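Local coordinates for protein endo-pectate lyase (PDB 3B4N) that cleaves (1->4)-alpha-D-galacturonan by elimination with calcium as cofactor, and probably attacks both polygalacturonate and methylated pectins from within the chain, at residues E48-T53 with D58-I63; F73-T78 with Y84-D89; K328-T331 with V336-S339. One frame throughout, in Å; residues are numbered along the deposited sequence.

Contact 1 of 3, residues E48-T53 with D58-I63; sequences EVYRGT and DLRERI. With EDO (1,2-ethanediol), chain I; EDO (1,2-ethanediol), chain H.
Tyr50 and Arg62 face each other as the non-hydrogen-bonded pair of an antiparallel hairpin, and the arginine chain runs over the phenol ring. CG of Arg62 stands over one ring face, offset toward the rim and 4.1 Å from the centroid, a CH-pi contact, while CB of Arg62 comes to 3.5 Å from CE1 of Tyr50. Beyond CG the chain bends (chi3 64°), which carries the guanidinium past the ring to Glu48. There NH1 of Arg62 forms a salt bridge with OE2 of Glu48 at 3.0 Å, approaching from above the carboxylate plane through a bent hydrogen bond (133° at the hydrogen). The other carboxylate oxygen, OE1 of Glu48, accepts OH of Tyr50 at 2.7 Å; each carboxylate oxygen thus has its own partner, which limits the rotation of the group. Arg46 pairs with OE2 as well, and the two positive partners probably keep Glu48 ionised.

Farther along the Arg62 guanidinium, NE and NH2 bind an ethanediol, probably from the crystallisation liquor. Arg60 lies across the other end of Tyr50, its CG 3.8 Å from the tyrosine CB.

Main-chain bonds set this register. Arg51 and Glu61 exchange N-H and C=O in both directions, and Ile63 N gives a nearly straight bond to Val49 O at 2.8 Å. Val49 and Ile63 also meet through their CG1 methyl and methylene, 3.8 Å apart. CG2 of Ile63 covers a face of the Arg51 guanidinium, whose main polar partner is Asp75.

Within the four-stranded sheet, strand 61-66 forms one border and strand 44-52 lies between it and strand 85-92, while the side chains of Val49 and Ile63 pack against Phe73 of strand 72-75 in the facing sheet.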
loop_
_atom_site.group_PDB
_atom_site.type_symbol
_atom_site.label_atom_id
_atom_site.label_comp_id
_atom_site.label_asym_id
_atom_site.label_seq_id
_atom_site.Cartn_x
_atom_site.Cartn_y
_atom_site.Cartn_z
ATOM N N GLU A 48 -6.561 -6.469 -18.701
ATOM C CA GLU A 48 -5.584 -6.260 -19.753
ATOM C C GLU A 48 -5.043 -4.851 -19.744
ATOM O O GLU A 48 -5.790 -3.886 -19.594
ATOM C CB GLU A 48 -6.224 -6.555 -21.106
ATOM C CG GLU A 48 -6.874 -7.931 -21.180
ATOM C CD GLU A 48 -7.458 -8.221 -22.542
ATOM O OE1 GLU A 48 -8.052 -7.301 -23.143
ATOM O OE2 GLU A 48 -7.333 -9.373 -23.001
ATOM N N VAL A 49 -3.733 -4.729 -19.902
ATOM C CA VAL A 49 -3.108 -3.415 -19.921
ATOM C C VAL A 49 -2.804 -3.059 -21.366
ATOM O O VAL A 49 -2.234 -3.860 -22.100
ATOM C CB VAL A 49 -1.787 -3.394 -19.123
ATOM C CG1 VAL A 49 -1.233 -1.974 -19.065
ATOM C CG2 VAL A 49 -2.018 -3.937 -17.719
ATOM N N TYR A 50 -3.205 -1.855 -21.764
ATOM C CA TYR A 50 -2.973 -1.355 -23.117
ATOM C C TYR A 50 -2.077 -0.125 -23.052
ATOM O O TYR A 50 -2.125 0.653 -22.098
ATOM C CB TYR A 50 -4.301 -0.998 -23.782
ATOM C CG TYR A 50 -5.107 -2.212 -24.151
ATOM C CD1 TYR A 50 -4.992 -2.785 -25.420
ATOM C CD2 TYR A 50 -5.937 -2.830 -23.216
ATOM C CE1 TYR A 50 -5.676 -3.944 -25.750
ATOM C CE2 TYR A 50 -6.631 -3.996 -23.536
ATOM C CZ TYR A 50 -6.492 -4.546 -24.804
ATOM O OH TYR A 50 -7.148 -5.716 -25.120
ATOM N N ARG A 51 -1.264 0.054 -24.086
ATOM C CA ARG A 51 -0.344 1.180 -24.140
ATOM C C ARG A 51 -0.207 1.687 -25.569
ATOM O O ARG A 51 -0.362 0.924 -26.520
ATOM C CB ARG A 51 1.033 0.742 -23.635
ATOM C CG ARG A 51 2.037 1.877 -23.455
ATOM C CD ARG A 51 3.410 1.328 -23.086
ATOM N NE ARG A 51 4.065 0.734 -24.248
ATOM C CZ ARG A 51 5.113 -0.076 -24.191
ATOM N NH1 ARG A 51 5.645 -0.402 -23.018
ATOM N NH2 ARG A 51 5.620 -0.578 -25.310
ATOM N N GLY A 52 0.081 2.977 -25.696
ATOM C CA GLY A 52 0.292 3.575 -27.001
ATOM C C GLY A 52 1.258 4.733 -26.862
ATOM O O GLY A 52 1.500 5.203 -25.753
ATOM N N THR A 53 1.835 5.183 -27.976
ATOM C CA THR A 53 2.749 6.319 -27.926
ATOM C C THR A 53 2.016 7.610 -28.273
ATOM O O THR A 53 2.627 8.681 -28.338
ATOM C CB THR A 53 3.960 6.140 -28.868
ATOM O OG1 THR A 53 3.500 5.813 -30.182
ATOM C CG2 THR A 53 4.883 5.046 -28.353
ATOM N N ASP A 58 -7.780 4.216 -30.166
ATOM C CA ASP A 58 -7.937 3.245 -31.234
ATOM C C ASP A 58 -6.609 2.611 -31.659
ATOM O O ASP A 58 -6.601 1.560 -32.297
ATOM C CB ASP A 58 -8.601 3.899 -32.448
ATOM C CG ASP A 58 -10.061 4.240 -32.213
ATOM O OD1 ASP A 58 -10.715 4.673 -33.181
ATOM O OD2 ASP A 58 -10.565 4.084 -31.082
ATOM N N LEU A 59 -5.498 3.250 -31.298
ATOM C CA LEU A 59 -4.176 2.745 -31.654
ATOM C C LEU A 59 -3.463 2.038 -30.507
ATOM O O LEU A 59 -2.338 1.570 -30.675
ATOM C CB LEU A 59 -3.294 3.891 -32.150
ATOM C CG LEU A 59 -3.783 4.590 -33.421
ATOM C CD1 LEU A 59 -2.818 5.710 -33.779
ATOM C CD2 LEU A 59 -3.884 3.576 -34.554
ATOM N N ARG A 60 -4.107 1.952 -29.349
ATOM C CA ARG A 60 -3.472 1.299 -28.214
ATOM C C ARG A 60 -3.333 -0.187 -28.479
ATOM O O ARG A 60 -4.139 -0.790 -29.198
ATOM C CB ARG A 60 -4.282 1.530 -26.935
ATOM C CG ARG A 60 -5.584 0.745 -26.867
ATOM C CD ARG A 60 -6.509 1.314 -25.797
ATOM N NE ARG A 60 -7.862 0.782 -25.932
ATOM C CZ ARG A 60 -8.939 1.353 -25.402
ATOM N NH1 ARG A 60 -8.823 2.469 -24.692
ATOM N NH2 ARG A 60 -10.140 0.823 -25.612
ATOM N N GLU A 61 -2.301 -0.779 -27.898
ATOM C CA GLU A 61 -2.067 -2.195 -28.068
ATOM C C GLU A 61 -1.789 -2.856 -26.730
ATOM O O GLU A 61 -1.213 -2.252 -25.832
ATOM C CB GLU A 61 -0.934 -2.417 -29.055
ATOM C CG GLU A 61 -1.367 -2.017 -30.457
ATOM C CD GLU A 61 -0.384 -2.427 -31.520
ATOM O OE1 GLU A 61 0.052 -3.599 -31.494
ATOM O OE2 GLU A 61 -0.066 -1.580 -32.383
ATOM N N ARG A 62 -2.212 -4.106 -26.598
ATOM C CA ARG A 62 -2.052 -4.803 -25.336
ATOM C C ARG A 62 -0.606 -5.144 -25.003
ATOM O O ARG A 62 0.129 -5.652 -25.852
ATOM C CB ARG A 62 -2.901 -6.077 -25.332
ATOM C CG ARG A 62 -3.235 -6.570 -23.934
ATOM C CD ARG A 62 -4.106 -7.805 -23.994
ATOM N NE ARG A 62 -3.392 -8.909 -24.617
ATOM C CZ ARG A 62 -3.986 -9.992 -25.104
ATOM N NH1 ARG A 62 -5.306 -10.115 -25.042
ATOM N NH2 ARG A 62 -3.258 -10.945 -25.663
ATOM N N ILE A 63 -0.205 -4.841 -23.773
ATOM C CA ILE A 63 1.144 -5.157 -23.322
ATOM C C ILE A 63 1.133 -6.203 -22.216
ATOM O O ILE A 63 2.179 -6.739 -21.869
ATOM C CB ILE A 63 1.926 -3.904 -22.840
ATOM C CG1 ILE A 63 1.233 -3.242 -21.646
ATOM C CG2 ILE A 63 2.081 -2.935 -24.007
ATOM C CD1 ILE A 63 2.090 -2.140 -20.995
HETATM C C1 EDO I . 0.661 -9.637 -25.560
HETATM O O1 EDO I . -0.619 -9.671 -26.395
HETATM C C2 EDO I . 0.569 -8.773 -24.300
HETATM O O2 EDO I . -0.706 -9.212 -23.510
HETATM C C1 EDO H . -7.989 -1.708 -27.987
HETATM O O1 EDO H . -8.925 -2.919 -27.872
HETATM C C2 EDO H . -8.367 -0.695 -29.083
HETATM O O2 EDO H . -9.736 -0.038 -28.692
#

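Contact 2 of 3, residues F73-T78 with Y84-D89; sequences FKDADT and YWYWVD
Asp75 and Tyr86 meet across the interior of an N-terminal beta-sandwich whose strand order, three strands against four, fits a fibronectin type III fold. The backbones stay well apart, with the CA atoms of Asp75 and Tyr86 10.1 Å from each other, so the gap between strand 72-75 and strand 85-92 is bridged by side chains reaching across, with no backbone pairing between the segments.

The polar part is a meeting of one carboxylate and one phenol. With CG trans to the backbone nitrogen (chi1 -180°), the Asp75 carboxylate projects into the sandwich, and its OD1 lies 2.6 Å from OH of Tyr86. That oxygen sits at the ring edge in the ring plane, 3.3 Å from CE1 of Tyr86, and the carboxylate stands almost perpendicular to the ring, the planes 84° apart. Asn33 OD1 is a second polar partner of the phenol, and Arg51 makes a salt bridge to the same OD1 of Asp75. The arginine probably stabilises the negative charge of this buried carboxylate.

The apolar part belongs to Thr78, which lies on the ring of Tyr84. Its CG2 methyl covers one face, offset toward the rim, in a CH-pi contact 3.8 Å from the centroid. CB of Thr78 comes still closer to the ring atoms, 3.4 Å from CE1 of Tyr84. The same methyl reaches 3.6 Å from OH of Tyr86, so it touches both tyrosines. The Tyr84 hydroxyl bonds to the backbone N of Asn79, a return to the preceding loop like that of a tyrosine corner.

Within the loop itself, OD2 of Asp75 receives the backbone N-H of Asp77 at 3.0 Å, closing an Asx turn, with the donor lying 49° out of the carboxylate plane.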
loop_
_atom_site.group_PDB
_atom_site.type_symbol
_atom_site.label_atom_id
_atom_site.label_comp_id
_atom_site.label_asym_id
_atom_site.label_seq_id
_atom_site.Cartn_x
_atom_site.Cartn_y
_atom_site.Cartn_z
ATOM N N PHE A 73 0.359 -2.745 -11.742
ATOM C CA PHE A 73 1.166 -3.273 -12.835
ATOM C C PHE A 73 2.382 -2.380 -13.017
ATOM O O PHE A 73 2.324 -1.184 -12.749
ATOM C CB PHE A 73 0.364 -3.276 -14.141
ATOM C CG PHE A 73 1.138 -3.771 -15.326
ATOM C CD1 PHE A 73 1.445 -5.120 -15.445
ATOM C CD2 PHE A 73 1.569 -2.892 -16.316
ATOM C CE1 PHE A 73 2.168 -5.599 -16.528
ATOM C CE2 PHE A 73 2.300 -3.362 -17.414
ATOM C CZ PHE A 73 2.598 -4.713 -17.517
ATOM N N LYS A 74 3.488 -2.966 -13.446
ATOM C CA LYS A 74 4.674 -2.168 -13.707
ATOM C C LYS A 74 5.167 -2.417 -15.125
ATOM O O LYS A 74 5.247 -3.556 -15.580
ATOM C CB LYS A 74 5.779 -2.464 -12.690
ATOM C CG LYS A 74 6.396 -3.829 -12.773
ATOM C CD LYS A 74 7.507 -3.947 -11.728
ATOM C CE LYS A 74 8.224 -5.282 -11.821
ATOM N NZ LYS A 74 7.297 -6.430 -11.623
ATOM N N ASP A 75 5.450 -1.326 -15.829
ATOM C CA ASP A 75 5.955 -1.385 -17.194
ATOM C C ASP A 75 7.356 -0.787 -17.222
ATOM O O ASP A 75 7.525 0.417 -17.046
ATOM C CB ASP A 75 5.049 -0.595 -18.143
ATOM C CG ASP A 75 5.541 -0.635 -19.580
ATOM O OD1 ASP A 75 5.094 0.196 -20.392
ATOM O OD2 ASP A 75 6.372 -1.506 -19.897
ATOM N N ALA A 76 8.357 -1.639 -17.435
ATOM C CA ALA A 76 9.748 -1.200 -17.493
ATOM C C ALA A 76 10.293 -1.271 -18.910
ATOM O O ALA A 76 11.497 -1.133 -19.122
ATOM C CB ALA A 76 10.605 -2.069 -16.580
ATOM N N ASP A 77 9.405 -1.470 -19.880
ATOM C CA ASP A 77 9.810 -1.599 -21.277
ATOM C C ASP A 77 9.485 -0.365 -22.114
ATOM O O ASP A 77 8.759 -0.458 -23.108
ATOM C CB ASP A 77 9.122 -2.825 -21.885
ATOM C CG ASP A 77 9.603 -3.134 -23.287
ATOM O OD1 ASP A 77 8.861 -3.816 -24.026
ATOM O OD2 ASP A 77 10.722 -2.709 -23.647
ATOM N N THR A 78 10.005 0.788 -21.712
ATOM C CA THR A 78 9.759 2.021 -22.456
ATOM C C THR A 78 11.060 2.724 -22.825
ATOM O O THR A 78 12.092 2.506 -22.196
ATOM C CB THR A 78 8.895 3.012 -21.652
ATOM O OG1 THR A 78 9.583 3.380 -20.450
ATOM C CG2 THR A 78 7.548 2.391 -21.305
ATOM N N TYR A 84 4.053 7.963 -23.300
ATOM C CA TYR A 84 3.137 6.835 -23.382
ATOM C C TYR A 84 1.793 7.108 -22.737
ATOM O O TYR A 84 1.679 7.903 -21.805
ATOM C CB TYR A 84 3.750 5.597 -22.718
ATOM C CG TYR A 84 5.019 5.130 -23.382
ATOM C CD1 TYR A 84 6.248 5.681 -23.035
ATOM C CD2 TYR A 84 4.986 4.156 -24.377
ATOM C CE1 TYR A 84 7.417 5.270 -23.664
ATOM C CE2 TYR A 84 6.153 3.740 -25.017
ATOM C CZ TYR A 84 7.360 4.303 -24.650
ATOM O OH TYR A 84 8.517 3.892 -25.268
ATOM N N TRP A 85 0.778 6.440 -23.270
ATOM C CA TRP A 85 -0.580 6.504 -22.748
ATOM C C TRP A 85 -0.927 5.066 -22.393
ATOM O O TRP A 85 -0.572 4.122 -23.123
ATOM C CB TRP A 85 -1.569 7.019 -23.798
ATOM C CG TRP A 85 -1.614 8.505 -23.911
ATOM C CD1 TRP A 85 -2.571 9.339 -23.409
ATOM C CD2 TRP A 85 -0.636 9.339 -24.533
ATOM N NE1 TRP A 85 -2.246 10.646 -23.676
ATOM C CE2 TRP A 85 -1.062 10.676 -24.366
ATOM C CE3 TRP A 85 0.560 9.087 -25.215
ATOM C CZ2 TRP A 85 -0.331 11.762 -24.855
ATOM C CZ3 TRP A 85 1.290 10.168 -25.705
ATOM C CH2 TRP A 85 0.836 11.492 -25.520
ATOM N N TYR A 86 -1.603 4.906 -21.261
ATOM C CA TYR A 86 -2.024 3.599 -20.781
ATOM C C TYR A 86 -3.509 3.562 -20.465
ATOM O O TYR A 86 -4.105 4.567 -20.103
ATOM C CB TYR A 86 -1.290 3.242 -19.488
ATOM C CG TYR A 86 0.197 3.055 -19.611
ATOM C CD1 TYR A 86 0.744 1.801 -19.876
ATOM C CD2 TYR A 86 1.062 4.125 -19.405
ATOM C CE1 TYR A 86 2.134 1.618 -19.920
ATOM C CE2 TYR A 86 2.435 3.958 -19.449
ATOM C CZ TYR A 86 2.965 2.708 -19.704
ATOM O OH TYR A 86 4.326 2.544 -19.746
ATOM N N TRP A 87 -4.083 2.374 -20.613
ATOM C CA TRP A 87 -5.483 2.105 -20.280
ATOM C C TRP A 87 -5.493 0.704 -19.688
ATOM O O TRP A 87 -4.673 -0.139 -20.047
ATOM C CB TRP A 87 -6.388 2.038 -21.514
ATOM C CG TRP A 87 -6.614 3.308 -22.240
ATOM C CD1 TRP A 87 -7.696 4.136 -22.135
ATOM C CD2 TRP A 87 -5.763 3.880 -23.232
ATOM N NE1 TRP A 87 -7.573 5.186 -23.011
ATOM C CE2 TRP A 87 -6.394 5.054 -23.698
ATOM C CE3 TRP A 87 -4.522 3.514 -23.775
ATOM C CZ2 TRP A 87 -5.829 5.865 -24.686
ATOM C CZ3 TRP A 87 -3.957 4.322 -24.761
ATOM C CH2 TRP A 87 -4.615 5.485 -25.204
ATOM N N VAL A 88 -6.423 0.452 -18.779
ATOM C CA VAL A 88 -6.583 -0.878 -18.213
ATOM C C VAL A 88 -8.021 -1.298 -18.504
ATOM O O VAL A 88 -8.974 -0.556 -18.244
ATOM C CB VAL A 88 -6.314 -0.914 -16.695
ATOM C CG1 VAL A 88 -6.807 -2.239 -16.108
ATOM C CG2 VAL A 88 -4.820 -0.765 -16.438
ATOM N N ASP A 89 -8.154 -2.478 -19.091
ATOM C CA ASP A 89 -9.438 -3.053 -19.449
ATOM C C ASP A 89 -9.745 -4.179 -18.464
ATOM O O ASP A 89 -9.067 -5.201 -18.448
ATOM C CB ASP A 89 -9.353 -3.614 -20.873
ATOM C CG ASP A 89 -10.680 -4.135 -21.399
ATOM O OD1 ASP A 89 -10.687 -4.616 -22.557
ATOM O OD2 ASP A 89 -11.700 -4.069 -20.682
#

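Contact 3 of 3, residues K328-T331 with V336-S339; sequences KWDT and VSRS
Asp330 N donates to Val336 O at 2.9 Å, a single main-chain bond that joins the two loop segments, with Asp330 itself in the left-handed region (phi 48°, psi 51°).

The broadest side-chain contact is a stack. The guanidinium of Arg338 lies flat on the indole of Trp329, the planes only 10° apart and CZ 3.9 Å from the centroid of the five-membered ring, a cation-pi arrangement. CD of Arg338 rests on the same face, so the methylene and the charged group together span the ring. A bend at chi2 folds the arginine back over the tryptophan, and its NE forms a salt bridge with Glu303. At its benzene end the indole meets Val336, whose CG1 lies 4.0 Å from CE3 of Trp329, while Val336 O sits near the ring plane at the edge.

The polar half of the contact centres on Asp330: OG of Ser337 donates a very short bond, 2.5 Å, to OD1 of Asp330. The second carboxylate oxygen, OD2, accepts from a water at 2.6 Å, and this water in turn takes the backbone N-H of Arg338. Asp330 is therefore held through three successive residues: the carbonyl of Val336, the hydroxyl of Ser337 and, by way of the water, the amide of Arg338.

This is loop packing near the C-terminal end of the right-handed parallel beta-helix, away from the metal sites. The chemistry is of two kinds: a flat cation spread over an aromatic ring and paired with Glu303, and a carboxylate bonded directly to neutral donors, with the arginine's charge near enough to favour it, probably weakly.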
loop_
_atom_site.group_PDB
_atom_site.type_symbol
_atom_site.label_atom_id
_atom_site.label_comp_id
_atom_site.label_asym_id
_atom_site.label_seq_id
_atom_site.Cartn_x
_atom_site.Cartn_y
_atom_site.Cartn_z
ATOM N N LYS A 328 10.986 -15.329 12.278
ATOM C CA LYS A 328 10.389 -16.630 12.541
ATOM C C LYS A 328 9.535 -17.092 11.372
ATOM O O LYS A 328 9.008 -16.277 10.602
ATOM C CB LYS A 328 9.486 -16.565 13.773
ATOM C CG LYS A 328 10.115 -15.958 15.013
ATOM C CD LYS A 328 11.236 -16.820 15.564
ATOM C CE LYS A 328 11.750 -16.231 16.867
ATOM N NZ LYS A 328 12.894 -17.008 17.424
ATOM N N TRP A 329 9.389 -18.407 11.262
ATOM C CA TRP A 329 8.566 -19.018 10.229
ATOM C C TRP A 329 7.671 -20.043 10.892
ATOM O O TRP A 329 8.092 -20.737 11.815
ATOM C CB TRP A 329 9.410 -19.747 9.183
ATOM C CG TRP A 329 10.378 -18.899 8.453
ATOM C CD1 TRP A 329 11.684 -18.686 8.776
ATOM C CD2 TRP A 329 10.132 -18.158 7.255
ATOM N NE1 TRP A 329 12.273 -17.865 7.851
ATOM C CE2 TRP A 329 11.343 -17.523 6.903
ATOM C CE3 TRP A 329 9.004 -17.970 6.441
ATOM C CZ2 TRP A 329 11.464 -16.713 5.773
ATOM C CZ3 TRP A 329 9.123 -17.162 5.315
ATOM C CH2 TRP A 329 10.346 -16.543 4.992
ATOM N N ASP A 330 6.436 -20.126 10.426
ATOM C CA ASP A 330 5.481 -21.097 10.931
ATOM C C ASP A 330 5.375 -21.184 12.453
ATOM O O ASP A 330 5.467 -22.268 13.035
ATOM C CB ASP A 330 5.821 -22.473 10.353
ATOM C CG ASP A 330 5.866 -22.465 8.834
ATOM O OD1 ASP A 330 4.823 -22.168 8.218
ATOM O OD2 ASP A 330 6.941 -22.745 8.259
ATOM N N THR A 331 5.201 -20.040 13.102
ATOM C CA THR A 331 5.023 -20.025 14.550
ATOM C C THR A 331 3.614 -19.508 14.831
ATOM O O THR A 331 2.898 -19.094 13.912
ATOM C CB THR A 331 6.036 -19.102 15.260
ATOM O OG1 THR A 331 5.818 -17.743 14.843
ATOM C CG2 THR A 331 7.460 -19.521 14.937
ATOM N N VAL A 336 3.554 -17.429 8.598
ATOM C CA VAL A 336 4.107 -17.278 7.269
ATOM C C VAL A 336 5.019 -18.481 7.036
ATOM O O VAL A 336 5.780 -18.884 7.917
ATOM C CB VAL A 336 4.891 -15.942 7.114
ATOM C CG1 VAL A 336 6.060 -15.894 8.082
ATOM C CG2 VAL A 336 5.384 -15.791 5.681
ATOM N N SER A 337 4.901 -19.079 5.857
ATOM C CA SER A 337 5.714 -20.234 5.492
ATOM C C SER A 337 6.639 -19.810 4.358
ATOM O O SER A 337 6.396 -18.797 3.702
ATOM C CB SER A 337 4.823 -21.389 5.016
ATOM O OG SER A 337 3.840 -21.752 5.978
ATOM N N ARG A 338 7.697 -20.577 4.121
ATOM C CA ARG A 338 8.626 -20.254 3.047
ATOM C C ARG A 338 7.913 -20.119 1.707
ATOM O O ARG A 338 8.329 -19.341 0.854
ATOM C CB ARG A 338 9.706 -21.333 2.919
ATOM C CG ARG A 338 11.031 -20.976 3.560
ATOM C CD ARG A 338 11.036 -21.284 5.039
ATOM N NE ARG A 338 12.378 -21.183 5.606
ATOM C CZ ARG A 338 12.706 -21.628 6.813
ATOM N NH1 ARG A 338 13.948 -21.496 7.255
ATOM N NH2 ARG A 338 11.793 -22.212 7.576
ATOM N N SER A 339 6.839 -20.882 1.528
ATOM C CA SER A 339 6.067 -20.861 0.290
ATOM C C SER A 339 5.256 -19.580 0.132
ATOM O O SER A 339 4.689 -19.320 -0.933
ATOM C CB SER A 339 5.113 -22.057 0.250
ATOM O OG SER A 339 4.130 -21.959 1.268
HETATM O O HOH W 1 8.414 -22.583 6.063
#

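How the contacts relate
From the N terminus, contact 1 closes first, pinching off the hairpin loop between strands 44-52 and 61-66. The chain then crosses to strand 72-75, and contact 2 closes the loop leading into strand 85-92. The two follow in series, neither nesting nor crossing, yet their centres lie about 8 Å apart: strands 44-52 and 85-92 are sheet neighbours, and a salt bridge joins the two contacts. Together they tie both sheets of the N-terminal sandwich. Contact 3 closes a later loop, around strand 334-336 at the C-terminal part of the beta-helix, touching neither; its nearest atoms are about 17 Å from contact 2 and about 24 Å from contact 1.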